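Local coordinates for type III secretion system effector HopBA1 (Pseudomonas syringae pv. aptata, PDB 5T09), which acts as a virulence factor that the Arabidopsis disease resistance protein RBA1 recognises, enhancing RBA1 self-association and triggering plant cell death, at residues I23-P31 against K198-L209; L97-L108 against L120-H131. All coordinates share one frame; numbering follows the deposited sequence.

Overall arrangement
The two contacts lie on opposite sides of the chain's centre, their own centres about 29 Å apart and their nearest atoms about 15 Å apart, and they share no secondary-structure element. Contact 1 joins two loops: the N-terminal segment 23-31 lies against the connection that leads into strand 209-214, an inner strand of the mixed, mainly parallel sheet. Contact 2 packs helices of the connection from strand 77-82 to strand 136-141, at one edge of the sheet. Both are partly buried, but contact 2 has more buried residues and is mainly apolar, with lysines and an aspartate along one flank. In contact 1 one carbonyl accepts a hydrogen bond across the contact and others within 198-209 bind potassium, alongside a small apolar patch.

Contact 1. Residues I23-P31 against K198-L209; sequences INPSINVRP and KTDGPKDMRPGL. With K (potassium ion), chain B.
The side-chain oxygen OD1 of N24 is gripped twice by S26: S26 N, closing an Asx turn, and S26 OG, well above the amide plane, both donate to N24 OD1 from 2.7 Å. They come from the same face, fixing the rotation of the amide. With CG anti to the backbone N (chi1 -177°), the other end of that amide is brought against P207 CG and toward the carboxylate of D200. There N24 ND2 makes a weak but nearly straight bond of 3.4 Å to D200 OD1, the two planes standing 78° apart. A firmer link is the backbone bond from N24 N to T199 O, 3.1 Å. Segment 198-209 belongs to the loop that follows strand 184-190 and enters strand 209-214 of the parallel core, and it wraps a potassium ion. The carbonyl oxygens of D200, P202 and M205 each bind potassium at 2.7 Å, the last two from the ends of a type II turn. On the apolar side, I27 sends CD1 over the backbone, 3.5 Å from G208 O, while its CG2 meets L209 CD2 at 3.9 Å. V29 CG2 touches the same L209 methyl, and both residues pack on I232 of strand 232-235.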
loop_
_atom_site.group_PDB
_atom_site.type_symbol
_atom_site.label_atom_id
_atom_site.label_comp_id
_atom_site.label_asym_id
_atom_site.label_seq_id
_atom_site.Cartn_x
_atom_site.Cartn_y
_atom_site.Cartn_z
ATOM N N ILE A 23 -13.328 15.887 8.198
ATOM C CA ILE A 23 -12.348 15.306 7.290
ATOM C C ILE A 23 -12.602 15.799 5.868
ATOM O O ILE A 23 -13.720 16.187 5.529
ATOM C CB ILE A 23 -12.372 13.763 7.357
ATOM C CG1 ILE A 23 -13.742 13.219 6.945
ATOM C CG2 ILE A 23 -12.019 13.285 8.759
ATOM C CD1 ILE A 23 -13.815 12.770 5.506
ATOM N N ASN A 24 -11.557 15.781 5.046
ATOM C CA ASN A 24 -11.631 16.255 3.673
ATOM C C ASN A 24 -12.814 15.605 2.950
ATOM O O ASN A 24 -12.878 14.371 2.874
ATOM C CB ASN A 24 -10.327 15.936 2.946
ATOM C CG ASN A 24 -10.298 16.473 1.525
ATOM O OD1 ASN A 24 -11.311 16.482 0.826
ATOM N ND2 ASN A 24 -9.125 16.923 1.089
ATOM N N PRO A 25 -13.752 16.389 2.405
ATOM C CA PRO A 25 -14.920 15.783 1.740
ATOM C C PRO A 25 -14.578 14.872 0.568
ATOM O O PRO A 25 -15.464 14.139 0.108
ATOM C CB PRO A 25 -15.733 16.999 1.276
ATOM C CG PRO A 25 -15.338 18.088 2.204
ATOM C CD PRO A 25 -13.891 17.851 2.520
ATOM N N SER A 26 -13.346 14.896 0.059
ATOM C CA SER A 26 -12.956 13.940 -0.972
ATOM C C SER A 26 -12.687 12.557 -0.393
ATOM O O SER A 26 -12.715 11.568 -1.135
ATOM C CB SER A 26 -11.716 14.440 -1.719
ATOM O OG SER A 26 -10.584 14.476 -0.869
ATOM N N ILE A 27 -12.428 12.470 0.909
ATOM C CA ILE A 27 -12.276 11.195 1.598
ATOM C C ILE A 27 -13.673 10.767 2.041
ATOM O O ILE A 27 -14.229 11.307 3.001
ATOM C CB ILE A 27 -11.311 11.302 2.779
ATOM C CG1 ILE A 27 -9.951 11.828 2.309
ATOM C CG2 ILE A 27 -11.135 9.941 3.448
ATOM C CD1 ILE A 27 -9.042 12.270 3.432
ATOM N N ASN A 28 -14.248 9.804 1.327
ATOM C CA ASN A 28 -15.560 9.261 1.655
ATOM C C ASN A 28 -15.366 7.996 2.483
ATOM O O ASN A 28 -14.801 7.013 1.995
ATOM C CB ASN A 28 -16.362 8.962 0.389
ATOM C CG ASN A 28 -16.718 10.217 -0.389
ATOM O OD1 ASN A 28 -17.764 10.826 -0.162
ATOM N ND2 ASN A 28 -15.846 10.610 -1.311
ATOM N N VAL A 29 -15.827 8.027 3.729
ATOM C CA VAL A 29 -15.637 6.929 4.668
ATOM C C VAL A 29 -16.982 6.227 4.818
ATOM O O VAL A 29 -17.871 6.704 5.531
ATOM C CB VAL A 29 -15.100 7.416 6.019
ATOM C CG1 VAL A 29 -14.847 6.235 6.948
ATOM C CG2 VAL A 29 -13.824 8.225 5.823
ATOM N N ARG A 30 -17.130 5.083 4.145
ATOM C CA ARG A 30 -18.340 4.272 4.201
ATOM C C ARG A 30 -18.134 3.113 5.166
ATOM O O ARG A 30 -17.093 2.445 5.096
ATOM C CB ARG A 30 -18.680 3.741 2.810
ATOM C CG ARG A 30 -20.047 3.088 2.700
ATOM C CD ARG A 30 -20.623 3.219 1.292
ATOM N NE ARG A 30 -20.860 4.611 0.914
ATOM C CZ ARG A 30 -21.515 4.993 -0.180
ATOM N NH1 ARG A 30 -22.013 4.092 -1.016
ATOM N NH2 ARG A 30 -21.678 6.285 -0.436
ATOM N N PRO A 31 -19.063 2.838 6.080
ATOM C CA PRO A 31 -18.875 1.718 7.014
ATOM C C PRO A 31 -18.580 0.428 6.269
ATOM O O PRO A 31 -19.293 0.082 5.315
ATOM C CB PRO A 31 -20.219 1.648 7.752
ATOM C CG PRO A 31 -20.728 3.043 7.711
ATOM C CD PRO A 31 -20.282 3.607 6.388
ATOM N N LYS A 198 -6.161 11.126 9.456
ATOM C CA LYS A 198 -7.620 11.168 9.476
ATOM C C LYS A 198 -8.147 12.409 8.771
ATOM O O LYS A 198 -9.023 12.320 7.904
ATOM C CB LYS A 198 -8.128 11.118 10.917
ATOM C CG LYS A 198 -9.648 11.131 11.031
ATOM C CD LYS A 198 -10.104 11.083 12.478
ATOM C CE LYS A 198 -11.621 11.116 12.576
ATOM N NZ LYS A 198 -12.095 11.211 13.985
ATOM N N THR A 199 -7.622 13.580 9.128
ATOM C CA THR A 199 -8.200 14.828 8.641
ATOM C C THR A 199 -7.927 15.026 7.154
ATOM O O THR A 199 -8.842 15.341 6.383
ATOM C CB THR A 199 -7.658 16.006 9.452
ATOM O OG1 THR A 199 -6.241 16.108 9.271
ATOM C CG2 THR A 199 -7.963 15.817 10.934
ATOM N N ASP A 200 -6.673 14.837 6.724
ATOM C CA ASP A 200 -6.289 15.201 5.364
ATOM C C ASP A 200 -5.425 14.143 4.680
ATOM O O ASP A 200 -4.736 14.460 3.703
ATOM C CB ASP A 200 -5.541 16.539 5.372
ATOM C CG ASP A 200 -6.066 17.509 4.333
ATOM O OD1 ASP A 200 -6.431 17.060 3.225
ATOM O OD2 ASP A 200 -6.119 18.721 4.626
ATOM N N GLY A 201 -5.451 12.898 5.146
ATOM C CA GLY A 201 -4.621 11.862 4.578
ATOM C C GLY A 201 -3.192 11.962 5.071
ATOM O O GLY A 201 -2.872 12.780 5.938
ATOM N N PRO A 202 -2.299 11.135 4.525
ATOM C CA PRO A 202 -0.913 11.134 5.008
ATOM C C PRO A 202 -0.259 12.499 4.859
ATOM O O PRO A 202 -0.598 13.285 3.973
ATOM C CB PRO A 202 -0.229 10.086 4.125
ATOM C CG PRO A 202 -1.339 9.198 3.660
ATOM C CD PRO A 202 -2.519 10.112 3.488
ATOM N N LYS A 203 0.696 12.773 5.744
ATOM C CA LYS A 203 1.416 14.037 5.693
ATOM C C LYS A 203 2.278 14.105 4.439
ATOM O O LYS A 203 2.919 13.125 4.051
ATOM C CB LYS A 203 2.284 14.207 6.941
ATOM C CG LYS A 203 3.105 15.490 6.947
ATOM C CD LYS A 203 3.575 15.865 8.348
ATOM C CE LYS A 203 4.506 14.818 8.938
ATOM N NZ LYS A 203 5.006 15.221 10.283
ATOM N N ASP A 204 2.291 15.278 3.807
ATOM C CA ASP A 204 3.035 15.525 2.572
ATOM C C ASP A 204 2.573 14.635 1.423
ATOM O O ASP A 204 3.324 14.423 0.468
ATOM C CB ASP A 204 4.543 15.353 2.784
ATOM C CG ASP A 204 5.123 16.398 3.719
ATOM O OD1 ASP A 204 4.671 17.559 3.669
ATOM O OD2 ASP A 204 6.031 16.055 4.506
HETATM N N MSE A 205 1.355 14.102 1.494
HETATM C CA MSE A 205 0.795 13.324 0.390
HETATM C C MSE A 205 -0.637 13.773 0.107
HETATM O O MSE A 205 -1.244 14.475 0.914
HETATM C CB MSE A 205 0.836 11.822 0.704
HETATM C CG MSE A 205 2.188 11.339 1.227
HETATM SE SE MSE A 205 2.313 9.398 1.448
HETATM C CE MSE A 205 2.525 8.918 -0.434
ATOM N N ARG A 206 -1.171 13.369 -1.043
ATOM C CA ARG A 206 -2.502 13.798 -1.436
ATOM C C ARG A 206 -3.560 13.189 -0.513
ATOM O O ARG A 206 -3.401 12.062 -0.033
ATOM C CB ARG A 206 -2.795 13.385 -2.873
ATOM C CG ARG A 206 -1.873 13.992 -3.906
ATOM C CD ARG A 206 -1.928 13.182 -5.186
ATOM N NE ARG A 206 -1.376 11.846 -4.985
ATOM C CZ ARG A 206 -1.510 10.839 -5.842
ATOM N NH1 ARG A 206 -2.182 11.005 -6.972
ATOM N NH2 ARG A 206 -0.965 9.665 -5.565
ATOM N N PRO A 207 -4.660 13.901 -0.269
ATOM C CA PRO A 207 -5.729 13.330 0.561
ATOM C C PRO A 207 -6.254 12.030 -0.031
ATOM O O PRO A 207 -6.420 11.899 -1.244
ATOM C CB PRO A 207 -6.805 14.422 0.565
ATOM C CG PRO A 207 -6.099 15.671 0.176
ATOM C CD PRO A 207 -4.999 15.253 -0.744
ATOM N N GLY A 208 -6.512 11.065 0.843
ATOM C CA GLY A 208 -7.064 9.795 0.410
ATOM C C GLY A 208 -7.548 8.997 1.598
ATOM O O GLY A 208 -7.232 9.298 2.752
ATOM N N LEU A 209 -8.329 7.967 1.291
ATOM C CA LEU A 209 -8.818 7.039 2.302
ATOM C C LEU A 209 -7.680 6.111 2.713
ATOM O O LEU A 209 -7.095 5.429 1.866
ATOM C CB LEU A 209 -10.006 6.254 1.745
ATOM C CG LEU A 209 -10.858 5.360 2.657
ATOM C CD1 LEU A 209 -10.181 4.029 2.954
ATOM C CD2 LEU A 209 -11.201 6.083 3.944
HETATM K K K B . -2.240 15.308 3.249
#

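Contact 2. Residues L97-L108 against L120-H131; sequences LSDGKSAVKHFL and LDKVSEALCSAH
S124 sits as a knob among K101, V104, K105 and L108, its OG pressed against K105 CA at 3.2 Å. L108 fills the hole between L120, V123, S124 and L127, meeting L127 tip to tip with 3.9 Å between L108 CD1 and L127 CD1. L120 CD2 lies against the aliphatic part of K105, 3.6 Å from its CG. Toward the start of helix 101-108, V104 CG2 rests on C128 SG, which lies 3.5 Å from K101 N. These knobs-into-holes join helices crossing at 124° with axes 8.5 Å apart, in the helical connection between the neighbouring parallel strands 77-82 and 136-141. Before the break at G100, L97 lays its CG over one face of the H131 ring, offset toward the rim, a CH-pi contact of 3.9 Å from CG to the ring centroid. On the exposed flank K101 bends at chi3 (74°), bringing NZ to D121 OD2 in a weak salt bridge of 3.4 Å; K105 instead pairs its amine with D117. The S124 knob is positioned by its OG donating to L120 O of its own helix, 2.8 Å. Farther out, F93 backs V104 and L127, and V137 of strand 136-141 lies against L97 and L127.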
loop_
_atom_site.group_PDB
_atom_site.type_symbol
_atom_site.label_atom_id
_atom_site.label_comp_id
_atom_site.label_asym_id
_atom_site.label_seq_id
_atom_site.Cartn_x
_atom_site.Cartn_y
_atom_site.Cartn_z
ATOM N N LEU A 97 7.733 -7.976 -14.156
ATOM C CA LEU A 97 6.293 -8.161 -14.035
ATOM C C LEU A 97 5.736 -8.994 -15.181
ATOM O O LEU A 97 4.733 -9.696 -15.008
ATOM C CB LEU A 97 5.612 -6.792 -13.976
ATOM C CG LEU A 97 4.308 -6.638 -13.191
ATOM C CD1 LEU A 97 4.427 -7.164 -11.769
ATOM C CD2 LEU A 97 3.920 -5.170 -13.173
ATOM N N SER A 98 6.369 -8.935 -16.356
ATOM C CA SER A 98 5.931 -9.753 -17.481
ATOM C C SER A 98 6.503 -11.164 -17.418
ATOM O O SER A 98 5.841 -12.115 -17.848
ATOM C CB SER A 98 6.329 -9.091 -18.801
ATOM O OG SER A 98 5.720 -7.819 -18.936
ATOM N N ASP A 99 7.719 -11.321 -16.889
ATOM C CA ASP A 99 8.314 -12.649 -16.797
ATOM C C ASP A 99 7.562 -13.536 -15.811
ATOM O O ASP A 99 7.566 -14.763 -15.961
ATOM C CB ASP A 99 9.787 -12.541 -16.407
ATOM C CG ASP A 99 10.666 -12.096 -17.563
ATOM O OD1 ASP A 99 10.290 -12.345 -18.727
ATOM O OD2 ASP A 99 11.734 -11.502 -17.308
ATOM N N GLY A 100 6.921 -12.949 -14.809
ATOM C CA GLY A 100 6.020 -13.671 -13.933
ATOM C C GLY A 100 6.411 -13.550 -12.474
ATOM O O GLY A 100 7.379 -12.888 -12.107
ATOM N N LYS A 101 5.621 -14.231 -11.637
ATOM C CA LYS A 101 5.797 -14.148 -10.190
ATOM C C LYS A 101 7.231 -14.451 -9.782
ATOM O O LYS A 101 7.788 -13.786 -8.902
ATOM C CB LYS A 101 4.838 -15.117 -9.495
ATOM C CG LYS A 101 4.896 -15.063 -7.974
ATOM C CD LYS A 101 4.129 -16.209 -7.336
ATOM C CE LYS A 101 4.877 -17.527 -7.481
ATOM N NZ LYS A 101 4.240 -18.621 -6.700
ATOM N N SER A 102 7.841 -15.462 -10.399
ATOM C CA SER A 102 9.188 -15.859 -10.007
ATOM C C SER A 102 10.187 -14.742 -10.277
ATOM O O SER A 102 11.118 -14.527 -9.493
ATOM C CB SER A 102 9.590 -17.134 -10.747
ATOM O OG SER A 102 8.626 -18.155 -10.551
ATOM N N ALA A 103 10.006 -14.016 -11.381
ATOM C CA ALA A 103 10.911 -12.918 -11.706
ATOM C C ALA A 103 10.744 -11.753 -10.736
ATOM O O ALA A 103 11.732 -11.142 -10.317
ATOM C CB ALA A 103 10.674 -12.457 -13.143
ATOM N N VAL A 104 9.502 -11.426 -10.373
ATOM C CA VAL A 104 9.265 -10.307 -9.463
ATOM C C VAL A 104 9.914 -10.576 -8.111
ATOM O O VAL A 104 10.519 -9.682 -7.506
ATOM C CB VAL A 104 7.753 -10.044 -9.330
ATOM C CG1 VAL A 104 7.465 -9.016 -8.234
ATOM C CG2 VAL A 104 7.181 -9.570 -10.661
ATOM N N LYS A 105 9.798 -11.807 -7.615
ATOM C CA LYS A 105 10.362 -12.137 -6.310
ATOM C C LYS A 105 11.871 -11.916 -6.298
ATOM O O LYS A 105 12.412 -11.289 -5.380
ATOM C CB LYS A 105 10.017 -13.583 -5.951
ATOM C CG LYS A 105 10.463 -14.020 -4.562
ATOM C CD LYS A 105 10.082 -15.469 -4.301
ATOM C CE LYS A 105 10.616 -15.967 -2.968
ATOM N NZ LYS A 105 10.415 -17.434 -2.808
ATOM N N HIS A 106 12.566 -12.418 -7.321
ATOM C CA HIS A 106 14.011 -12.224 -7.403
ATOM C C HIS A 106 14.370 -10.746 -7.495
ATOM O O HIS A 106 15.397 -10.321 -6.953
ATOM C CB HIS A 106 14.572 -12.982 -8.607
ATOM C CG HIS A 106 16.010 -13.371 -8.464
ATOM N ND1 HIS A 106 16.421 -14.424 -7.674
ATOM C CD2 HIS A 106 17.135 -12.853 -9.012
ATOM C CE1 HIS A 106 17.736 -14.536 -7.741
ATOM N NE2 HIS A 106 18.193 -13.594 -8.547
ATOM N N PHE A 107 13.538 -9.949 -8.168
ATOM C CA PHE A 107 13.808 -8.520 -8.287
ATOM C C PHE A 107 13.620 -7.795 -6.957
ATOM O O PHE A 107 14.340 -6.832 -6.670
ATOM C CB PHE A 107 12.901 -7.910 -9.359
ATOM C CG PHE A 107 13.018 -6.416 -9.481
ATOM C CD1 PHE A 107 13.957 -5.846 -10.323
ATOM C CD2 PHE A 107 12.187 -5.583 -8.755
ATOM C CE1 PHE A 107 14.064 -4.472 -10.437
ATOM C CE2 PHE A 107 12.293 -4.211 -8.867
ATOM C CZ PHE A 107 13.234 -3.658 -9.706
ATOM N N LEU A 108 12.664 -8.231 -6.139
ATOM C CA LEU A 108 12.380 -7.575 -4.868
ATOM C C LEU A 108 13.243 -8.085 -3.723
ATOM O O LEU A 108 13.308 -7.431 -2.677
ATOM C CB LEU A 108 10.904 -7.766 -4.495
ATOM C CG LEU A 108 9.870 -7.121 -5.418
ATOM C CD1 LEU A 108 8.461 -7.572 -5.046
ATOM C CD2 LEU A 108 9.972 -5.612 -5.346
ATOM N N LEU A 120 7.361 -12.370 0.778
ATOM C CA LEU A 120 7.852 -11.855 -0.496
ATOM C C LEU A 120 7.186 -12.574 -1.660
ATOM O O LEU A 120 6.888 -11.962 -2.692
ATOM C CB LEU A 120 9.372 -11.994 -0.585
ATOM C CG LEU A 120 10.004 -11.245 -1.765
ATOM C CD1 LEU A 120 9.919 -9.738 -1.545
ATOM C CD2 LEU A 120 11.444 -11.664 -1.998
ATOM N N ASP A 121 6.945 -13.878 -1.514
ATOM C CA ASP A 121 6.212 -14.613 -2.541
ATOM C C ASP A 121 4.799 -14.061 -2.702
ATOM O O ASP A 121 4.329 -13.841 -3.825
ATOM C CB ASP A 121 6.174 -16.100 -2.187
ATOM C CG ASP A 121 5.505 -16.937 -3.257
ATOM O OD1 ASP A 121 4.267 -17.097 -3.203
ATOM O OD2 ASP A 121 6.217 -17.436 -4.153
ATOM N N LYS A 122 4.103 -13.828 -1.584
ATOM C CA LYS A 122 2.738 -13.313 -1.660
ATOM C C LYS A 122 2.713 -11.889 -2.201
ATOM O O LYS A 122 1.804 -11.522 -2.957
ATOM C CB LYS A 122 2.067 -13.377 -0.287
ATOM C CG LYS A 122 1.789 -14.792 0.214
ATOM C CD LYS A 122 0.863 -15.538 -0.737
ATOM C CE LYS A 122 0.289 -16.801 -0.114
ATOM N NZ LYS A 122 -0.667 -17.470 -1.043
ATOM N N VAL A 123 3.692 -11.065 -1.822
ATOM C CA VAL A 123 3.781 -9.723 -2.390
ATOM C C VAL A 123 3.942 -9.808 -3.901
ATOM O O VAL A 123 3.272 -9.100 -4.658
ATOM C CB VAL A 123 4.938 -8.938 -1.743
ATOM C CG1 VAL A 123 5.158 -7.603 -2.463
ATOM C CG2 VAL A 123 4.656 -8.695 -0.273
ATOM N N SER A 124 4.837 -10.685 -4.363
ATOM C CA SER A 124 5.039 -10.846 -5.799
ATOM C C SER A 124 3.763 -11.315 -6.487
ATOM O O SER A 124 3.409 -10.814 -7.561
ATOM C CB SER A 124 6.181 -11.828 -6.056
ATOM O OG SER A 124 7.374 -11.381 -5.435
ATOM N N GLU A 125 3.056 -12.278 -5.887
ATOM C CA GLU A 125 1.791 -12.724 -6.466
ATOM C C GLU A 125 0.798 -11.572 -6.567
ATOM O O GLU A 125 0.069 -11.454 -7.560
ATOM C CB GLU A 125 1.196 -13.867 -5.639
ATOM C CG GLU A 125 -0.046 -14.487 -6.268
ATOM C CD GLU A 125 -0.708 -15.532 -5.383
ATOM O OE1 GLU A 125 -0.534 -15.475 -4.147
ATOM O OE2 GLU A 125 -1.408 -16.413 -5.930
ATOM N N ALA A 126 0.755 -10.709 -5.550
ATOM C CA ALA A 126 -0.194 -9.598 -5.563
ATOM C C ALA A 126 0.127 -8.607 -6.676
ATOM O O ALA A 126 -0.776 -8.145 -7.383
ATOM C CB ALA A 126 -0.198 -8.896 -4.205
ATOM N N LEU A 127 1.403 -8.261 -6.844
ATOM C CA LEU A 127 1.786 -7.363 -7.928
ATOM C C LEU A 127 1.444 -7.972 -9.281
ATOM O O LEU A 127 0.893 -7.297 -10.158
ATOM C CB LEU A 127 3.278 -7.046 -7.843
ATOM C CG LEU A 127 3.751 -6.381 -6.548
ATOM C CD1 LEU A 127 5.244 -6.107 -6.618
ATOM C CD2 LEU A 127 2.977 -5.100 -6.272
ATOM N N CYS A 128 1.767 -9.253 -9.468
ATOM C CA CYS A 128 1.436 -9.922 -10.721
ATOM C C CYS A 128 -0.071 -9.972 -10.939
ATOM O O CYS A 128 -0.553 -9.693 -12.041
ATOM C CB CYS A 128 2.032 -11.328 -10.732
ATOM S SG CYS A 128 3.831 -11.358 -10.911
ATOM N N SER A 129 -0.835 -10.315 -9.895
ATOM C CA SER A 129 -2.285 -10.412 -10.040
ATOM C C SER A 129 -2.893 -9.063 -10.395
ATOM O O SER A 129 -3.860 -8.991 -11.160
ATOM C CB SER A 129 -2.910 -10.956 -8.755
ATOM O OG SER A 129 -2.295 -12.175 -8.369
ATOM N N ALA A 130 -2.341 -7.980 -9.846
ATOM C CA ALA A 130 -2.795 -6.649 -10.232
ATOM C C ALA A 130 -2.439 -6.361 -11.685
ATOM O O ALA A 130 -3.279 -5.889 -12.460
ATOM C CB ALA A 130 -2.179 -5.596 -9.310
ATOM N N HIS A 131 -1.196 -6.652 -12.072
ATOM C CA HIS A 131 -0.763 -6.406 -13.443
ATOM C C HIS A 131 -1.659 -7.124 -14.444
ATOM O O HIS A 131 -2.199 -6.503 -15.368
ATOM C CB HIS A 131 0.692 -6.846 -13.613
ATOM C CG HIS A 131 1.224 -6.635 -14.995
ATOM N ND1 HIS A 131 1.519 -5.384 -15.495
ATOM C CD2 HIS A 131 1.514 -7.514 -15.983
ATOM C CE1 HIS A 131 1.967 -5.503 -16.733
ATOM N NE2 HIS A 131 1.974 -6.784 -17.052
#